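Side-chain contact in possible flavin reductase (Haemophilus somnus 129PT, PDB 2R0X), which probably binds FMN and acts as an NADPH-dependent flavin reductase with a split-barrel-like fold: residues Ala97-Leu102 against Pro107-Ala112. Numbering follows the deposited sequence.
Sequences ASWTTL and PMLQDA
Trp99 and Leu109, a non-hydrogen-bonded pair of a two-strand antiparallel hairpin, illustrate how an indole can lie against the strand beside it. With CG anti to the carbonyl carbon (chi1 -52°), the indole reaches across to residues 107-109. Leu109 CD1 stands over one face of the six-membered ring, 3.9 Å from its centroid and 13° off the normal, a CH-pi contact. Lower on the same leucine, CB meets Trp99 CZ3 at 3.6 Å, while Pro107 CB approaches Trp99 CE3 obliquely at 3.7 Å. Ala97 CB touches Leu109 CD1 tightly, at 3.5 Å, and so helps confine the methyl on the indole. Beyond the hairpin, Trp99 NE1 is hydrogen-bonded to Phe94 O, which helps to fix the turn of the ring.

The other face of the hairpin carries Thr100 and Met108, a selenomethionine here, whose side chains lie side by side and point the same way. The selenium, at the bend of the Met108 chain (chi3 102°), meets the branch point of Leu102, with CG 3.6 Å from SE; Met69 of strand 67-72 touches both side chains. Thr100 and Met108 also form a hydrogen-bonded pair. Met108 O takes the Thr100 N-H on a lone pair in the carbonyl plane, at 2.9 Å, whereas Met108 N reaches Thr100 O at 2.8 Å from above the plane of the Thr100 carbonyl. A third backbone bond runs from Gln110 N to Ser98 O, where the second segment has already entered the type II turn from Leu109 to Ala112.

Chemically, the short hairpin divides its labour: three backbone bonds set the register, while apolar carbon and selenium contacts hold the two faces. Leu109 turns its N and O away from Trp99; Asn71 OD1 and Asn115 ND2 satisfy them, joining the hairpin to strands 67-72 and 114-126 by polar bonds as well as apolar packing.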
# COMPACT_ATOMS: atom_id res chain seq x y z
N ALA A 97 -4.23 24.10 -6.59
CA ALA A 97 -3.12 23.57 -7.42
C ALA A 97 -3.45 23.74 -8.87
O ALA A 97 -4.51 24.32 -9.20
CB ALA A 97 -2.88 22.06 -7.09
N SER A 98 -2.57 23.27 -9.75
CA SER A 98 -2.81 23.35 -11.20
C SER A 98 -2.98 21.95 -11.71
O SER A 98 -2.29 21.02 -11.27
CB SER A 98 -1.64 24.03 -11.88
OG SER A 98 -1.84 24.16 -13.28
N TRP A 99 -3.91 21.77 -12.65
CA TRP A 99 -4.32 20.46 -13.11
C TRP A 99 -4.39 20.43 -14.64
O TRP A 99 -4.79 21.39 -15.29
CB TRP A 99 -5.71 20.08 -12.56
CG TRP A 99 -5.78 20.24 -11.08
CD1 TRP A 99 -6.04 21.40 -10.40
CD2 TRP A 99 -5.58 19.23 -10.09
NE1 TRP A 99 -6.02 21.20 -9.05
CE2 TRP A 99 -5.71 19.87 -8.83
CE3 TRP A 99 -5.31 17.86 -10.14
CZ2 TRP A 99 -5.61 19.17 -7.65
CZ3 TRP A 99 -5.21 17.17 -8.95
CH2 TRP A 99 -5.35 17.82 -7.73
N THR A 100 -4.10 19.25 -15.19
CA THR A 100 -4.31 18.99 -16.61
C THR A 100 -4.92 17.59 -16.78
O THR A 100 -5.58 17.10 -15.85
CB THR A 100 -3.02 19.16 -17.43
OG1 THR A 100 -3.33 19.10 -18.82
CG2 THR A 100 -2.00 18.10 -17.11
N THR A 101 -4.77 16.98 -17.95
CA THR A 101 -5.24 15.62 -18.15
C THR A 101 -4.21 14.87 -18.94
O THR A 101 -3.36 15.46 -19.60
CB THR A 101 -6.64 15.54 -18.86
OG1 THR A 101 -6.57 16.01 -20.19
CG2 THR A 101 -7.76 16.23 -18.10
N LEU A 102 -4.26 13.54 -18.84
CA LEU A 102 -3.45 12.64 -19.64
C LEU A 102 -4.36 11.96 -20.65
O LEU A 102 -4.58 12.51 -21.71
CB LEU A 102 -2.63 11.67 -18.76
CG LEU A 102 -1.45 12.27 -18.01
CD1 LEU A 102 -0.83 11.20 -17.05
CD2 LEU A 102 -0.39 12.81 -18.95
N PRO A 107 -8.23 14.39 -13.46
CA PRO A 107 -7.30 15.51 -13.31
C PRO A 107 -5.90 15.09 -12.86
O PRO A 107 -5.73 14.39 -11.85
CB PRO A 107 -7.96 16.37 -12.25
CG PRO A 107 -9.37 16.00 -12.25
CD PRO A 107 -9.45 14.60 -12.69
N MSE A 108 -4.90 15.51 -13.64
CA MSE A 108 -3.51 15.30 -13.36
C MSE A 108 -2.94 16.47 -12.60
O MSE A 108 -2.97 17.60 -13.08
CB MSE A 108 -2.71 15.15 -14.64
CG MSE A 108 -1.33 14.59 -14.44
SE MSE A 108 -0.05 14.84 -15.83
CE MSE A 108 0.95 16.27 -15.07
N LEU A 109 -2.42 16.21 -11.41
CA LEU A 109 -1.84 17.24 -10.58
C LEU A 109 -0.47 17.61 -11.15
O LEU A 109 0.45 16.79 -11.24
CB LEU A 109 -1.65 16.68 -9.15
CG LEU A 109 -0.94 17.61 -8.14
CD1 LEU A 109 -1.65 18.93 -8.02
CD2 LEU A 109 -0.84 16.91 -6.82
N GLN A 110 -0.33 18.89 -11.49
CA GLN A 110 0.95 19.45 -11.86
C GLN A 110 1.91 19.48 -10.67
O GLN A 110 1.50 19.70 -9.53
CB GLN A 110 0.73 20.85 -12.46
CG GLN A 110 0.04 20.82 -13.82
CD GLN A 110 0.87 20.14 -14.87
OE1 GLN A 110 2.05 20.43 -14.99
NE2 GLN A 110 0.29 19.22 -15.61
N ASP A 111 3.20 19.33 -10.99
CA ASP A 111 4.24 19.37 -9.97
C ASP A 111 4.13 18.23 -8.95
O ASP A 111 4.68 18.33 -7.86
CB ASP A 111 4.26 20.75 -9.25
CG ASP A 111 5.65 21.27 -8.92
OD1 ASP A 111 6.66 20.70 -9.37
OD2 ASP A 111 5.71 22.29 -8.17
N ALA A 112 3.46 17.15 -9.31
CA ALA A 112 3.40 15.97 -8.47
C ALA A 112 4.67 15.14 -8.58
O ALA A 112 5.47 15.27 -9.49
CB ALA A 112 2.20 15.11 -8.84